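Local coordinates for protein 2-aminomuconate 6-semialdehyde dehydrogenase (Burkholderia cenocepacia, PDB 4U3W) that probably oxidises 2-aminomuconate 6-semialdehyde to 2-aminomuconate with NAD+ as cofactor, as a member of the aldehyde dehydrogenase family, at residues M345-L358 with A383-W395. Residues are numbered along the deposited sequence; the frame is centred on the assembly and turned at random.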
# COMPACT_ATOMS: atom_id res chain seq x y z
N MET A 345 34.37 -24.35 12.20
CA MET A 345 34.17 -23.19 13.05
C MET A 345 35.51 -22.43 13.19
O MET A 345 36.55 -23.04 13.44
CB MET A 345 33.62 -23.60 14.45
CG MET A 345 33.02 -22.39 15.23
SD MET A 345 32.40 -22.70 16.91
CE MET A 345 33.89 -22.48 17.84
N GLY A 346 35.48 -21.11 13.04
CA GLY A 346 36.69 -20.28 13.17
C GLY A 346 36.90 -19.71 14.58
O GLY A 346 36.20 -20.08 15.50
N PRO A 347 37.90 -18.82 14.73
CA PRO A 347 38.20 -18.18 16.02
C PRO A 347 37.18 -17.04 16.35
O PRO A 347 36.43 -16.58 15.47
CB PRO A 347 39.60 -17.54 15.76
CG PRO A 347 39.60 -17.18 14.33
CD PRO A 347 38.77 -18.34 13.64
N LEU A 348 37.20 -16.56 17.59
CA LEU A 348 36.63 -15.23 17.91
C LEU A 348 37.44 -14.13 17.28
O LEU A 348 38.58 -14.34 16.77
CB LEU A 348 36.55 -15.00 19.42
CG LEU A 348 35.74 -16.12 20.11
CD1 LEU A 348 35.75 -15.91 21.65
CD2 LEU A 348 34.34 -16.27 19.60
N ILE A 349 36.86 -12.92 17.28
CA ILE A 349 37.42 -11.83 16.53
C ILE A 349 38.78 -11.39 17.05
O ILE A 349 39.58 -10.87 16.28
CB ILE A 349 36.45 -10.59 16.51
CG1 ILE A 349 36.90 -9.56 15.50
CG2 ILE A 349 36.24 -10.01 17.93
CD1 ILE A 349 36.86 -10.12 14.06
N SER A 350 39.03 -11.57 18.35
CA SER A 350 40.23 -10.94 18.95
C SER A 350 40.54 -11.61 20.27
O SER A 350 39.66 -12.22 20.87
CB SER A 350 40.04 -9.43 19.21
OG SER A 350 39.18 -9.29 20.34
N ARG A 351 41.77 -11.49 20.75
CA ARG A 351 42.07 -12.12 22.03
C ARG A 351 41.38 -11.41 23.19
O ARG A 351 41.03 -12.04 24.18
CB ARG A 351 43.59 -12.23 22.29
CG ARG A 351 44.13 -13.48 21.58
CD ARG A 351 45.63 -13.62 21.65
NE ARG A 351 46.07 -14.20 22.92
CZ ARG A 351 46.32 -15.49 23.14
NH1 ARG A 351 46.16 -16.39 22.17
NH2 ARG A 351 46.75 -15.89 24.33
N GLY A 352 41.19 -10.10 23.05
CA GLY A 352 40.38 -9.34 23.99
C GLY A 352 38.94 -9.85 24.06
O GLY A 352 38.35 -10.01 25.15
N HIS A 353 38.33 -10.10 22.91
CA HIS A 353 36.98 -10.64 22.99
C HIS A 353 36.98 -12.03 23.59
O HIS A 353 36.09 -12.39 24.37
CB HIS A 353 36.29 -10.67 21.60
CG HIS A 353 34.86 -11.11 21.66
ND1 HIS A 353 33.92 -10.47 22.44
CD2 HIS A 353 34.19 -12.09 21.00
CE1 HIS A 353 32.75 -11.08 22.30
NE2 HIS A 353 32.89 -12.05 21.43
N ARG A 354 37.95 -12.84 23.22
CA ARG A 354 38.05 -14.13 23.84
C ARG A 354 38.18 -14.03 25.37
O ARG A 354 37.60 -14.84 26.11
CB ARG A 354 39.22 -14.89 23.28
CG ARG A 354 39.34 -16.16 24.00
CD ARG A 354 40.28 -17.06 23.38
NE ARG A 354 41.62 -16.84 23.88
CZ ARG A 354 42.61 -17.65 23.56
NH1 ARG A 354 43.82 -17.39 24.04
NH2 ARG A 354 42.37 -18.73 22.74
N ASP A 355 38.94 -13.05 25.86
CA ASP A 355 39.05 -12.86 27.30
C ASP A 355 37.67 -12.63 27.94
O ASP A 355 37.39 -13.18 28.99
CB ASP A 355 39.93 -11.66 27.65
CG ASP A 355 41.42 -11.91 27.41
OD1 ASP A 355 41.83 -13.09 27.36
OD2 ASP A 355 42.18 -10.91 27.28
N LYS A 356 36.83 -11.81 27.30
CA LYS A 356 35.48 -11.56 27.84
C LYS A 356 34.67 -12.87 27.85
O LYS A 356 34.07 -13.21 28.88
CB LYS A 356 34.72 -10.50 27.03
N VAL A 357 34.69 -13.61 26.75
CA VAL A 357 33.94 -14.90 26.66
C VAL A 357 34.44 -15.92 27.69
O VAL A 357 33.63 -16.52 28.41
CB VAL A 357 34.01 -15.51 25.24
CG1 VAL A 357 33.43 -16.94 25.19
CG2 VAL A 357 33.28 -14.60 24.23
N LEU A 358 35.76 -16.07 27.83
CA LEU A 358 36.27 -17.06 28.78
C LEU A 358 35.96 -16.66 30.23
O LEU A 358 35.81 -17.51 31.10
CB LEU A 358 37.78 -17.28 28.58
CG LEU A 358 38.11 -18.03 27.28
CD1 LEU A 358 39.59 -18.13 27.09
CD2 LEU A 358 37.51 -19.43 27.22
N ALA A 383 51.20 -21.86 16.14
CA ALA A 383 50.82 -20.44 16.19
C ALA A 383 49.29 -20.22 16.24
O ALA A 383 48.87 -19.15 16.59
CB ALA A 383 51.45 -19.68 15.01
N ARG A 384 48.47 -21.22 15.91
CA ARG A 384 47.03 -21.06 16.07
C ARG A 384 46.69 -20.77 17.55
O ARG A 384 45.62 -20.21 17.86
CB ARG A 384 46.29 -22.31 15.56
CG ARG A 384 46.35 -22.48 14.02
CD ARG A 384 45.78 -23.85 13.61
NE ARG A 384 46.64 -24.94 14.12
CZ ARG A 384 46.34 -26.23 13.98
NH1 ARG A 384 45.25 -26.62 13.34
NH2 ARG A 384 47.16 -27.15 14.51
N ASP A 385 47.59 -21.16 18.47
CA ASP A 385 47.37 -20.88 19.86
C ASP A 385 47.56 -19.40 20.14
O ASP A 385 47.25 -18.95 21.23
CB ASP A 385 48.32 -21.68 20.80
CG ASP A 385 47.98 -23.15 20.86
OD1 ASP A 385 46.80 -23.49 20.66
OD2 ASP A 385 48.89 -23.98 21.17
N ASP A 386 48.18 -18.67 19.21
CA ASP A 386 48.37 -17.22 19.38
C ASP A 386 47.15 -16.44 18.88
O ASP A 386 47.10 -15.20 19.02
CB ASP A 386 49.61 -16.74 18.66
CG ASP A 386 50.90 -17.34 19.26
OD1 ASP A 386 50.85 -17.80 20.43
OD2 ASP A 386 51.93 -17.33 18.58
N GLY A 387 46.21 -17.17 18.31
CA GLY A 387 44.92 -16.62 17.87
C GLY A 387 43.88 -16.63 18.99
O GLY A 387 44.21 -16.60 20.21
N ALA A 388 42.60 -16.65 18.60
CA ALA A 388 41.54 -16.36 19.57
C ALA A 388 40.50 -17.42 19.56
O ALA A 388 39.30 -17.11 19.60
CB ALA A 388 40.89 -14.96 19.28
N PHE A 389 40.92 -18.70 19.51
CA PHE A 389 39.93 -19.79 19.42
C PHE A 389 39.29 -20.17 20.75
O PHE A 389 39.95 -20.18 21.79
CB PHE A 389 40.58 -21.07 18.84
CG PHE A 389 40.97 -20.95 17.40
CD1 PHE A 389 40.05 -21.27 16.40
CD2 PHE A 389 42.24 -20.48 17.05
CE1 PHE A 389 40.39 -21.19 15.06
CE2 PHE A 389 42.59 -20.37 15.70
CZ PHE A 389 41.66 -20.72 14.70
N VAL A 390 38.01 -20.51 20.70
CA VAL A 390 37.38 -21.18 21.85
C VAL A 390 36.45 -22.24 21.33
O VAL A 390 36.01 -22.20 20.18
CB VAL A 390 36.57 -20.24 22.77
CG1 VAL A 390 37.45 -19.10 23.34
CG2 VAL A 390 35.39 -19.66 22.02
N MET A 391 36.18 -23.23 22.19
CA MET A 391 35.37 -24.39 21.77
C MET A 391 33.87 -24.10 21.88
O MET A 391 33.44 -23.36 22.76
CB MET A 391 35.72 -25.67 22.59
CG MET A 391 37.15 -26.23 22.42
SD MET A 391 37.71 -26.47 20.72
CE MET A 391 36.92 -28.00 20.29
N PRO A 392 33.07 -24.72 20.98
CA PRO A 392 31.61 -24.69 21.13
C PRO A 392 31.19 -25.17 22.52
O PRO A 392 31.67 -26.20 22.95
CB PRO A 392 31.09 -25.71 20.08
CG PRO A 392 32.25 -26.05 19.21
CD PRO A 392 33.52 -25.66 19.93
N THR A 393 30.30 -24.45 23.19
CA THR A 393 30.00 -24.76 24.59
C THR A 393 28.50 -24.88 24.81
O THR A 393 27.74 -24.12 24.25
CB THR A 393 30.62 -23.67 25.51
OG1 THR A 393 32.04 -23.65 25.29
CG2 THR A 393 30.34 -23.90 26.97
N ILE A 394 28.08 -25.89 25.58
CA ILE A 394 26.69 -26.08 25.97
C ILE A 394 26.61 -26.17 27.50
O ILE A 394 27.37 -26.91 28.11
CB ILE A 394 26.12 -27.39 25.34
CG1 ILE A 394 26.13 -27.36 23.80
CG2 ILE A 394 24.71 -27.72 25.87
CD1 ILE A 394 25.88 -28.80 23.22
N TRP A 395 25.71 -25.39 28.11
CA TRP A 395 25.44 -25.47 29.56
C TRP A 395 24.02 -25.97 29.86
O TRP A 395 23.11 -25.80 29.03
CB TRP A 395 25.58 -24.11 30.21
CG TRP A 395 26.95 -23.51 30.15
CD1 TRP A 395 28.14 -24.15 30.34
CD2 TRP A 395 27.27 -22.14 29.85
NE1 TRP A 395 29.18 -23.26 30.18
CE2 TRP A 395 28.67 -22.02 29.88
CE3 TRP A 395 26.50 -21.01 29.57
CZ2 TRP A 395 29.32 -20.82 29.63
CZ3 TRP A 395 27.13 -19.82 29.32
CH2 TRP A 395 28.54 -19.73 29.37
O HOH W 1 36.66 -20.39 18.09
O HOH W 2 43.77 -19.76 20.14
O HOH W 3 45.39 -19.90 23.40
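In the aldehyde dehydrogenase fold of this chain, the loop 345-350 and the first turns of helix 351-366 grip the extended chain that runs into strand 393-396, with Arg351 and Arg354 reaching from the helix to backbone carbonyls of residues 385-389. Arg351 bends at chi3 (82°) and brings one nitrogen, NH1, between two acceptors: it donates to Gly387 O at 2.8 Å, in that carbonyl's plane, and to Asp385 O at 2.9 Å, both bonds bent and tilted from the guanidinium plane. Arg354 sends CG anti to the backbone N (chi1 176°), then turns so that NH2 donates to Phe389 O at 3.0 Å, close to the guanidinium plane, while Gly387 O lies over one face. Arg354 CZ lies over one face of the Arg351 guanidinium, offset toward its rim, and water 3 links Arg354 NH1 with Asp385 O.

Helix 351-366 starts here, its N-cap Ser350 accepting from His353 N through OG, and the strand that the extended chain enters lies beside strand 370-373, outermost in this chain, in a seven-stranded mixed sheet. Just before the cap, Leu348 N donates to Ala388 O (3.0 Å) from above the carbonyl plane, and Ala388 CB packs against Ser350 O. Pro347 lays CB over the centre of the Phe389 ring, a CH-pi contact at 3.7 Å from the centroid. The Val390 side chain sits among Arg354, Leu358 and Leu348. Water 1 bridges Gly346 O and Val390 N. Met345 and Pro392 slide past each other, Met345 CE lying 3.2 Å from Val390 O and 3.8 Å from Pro392 CD.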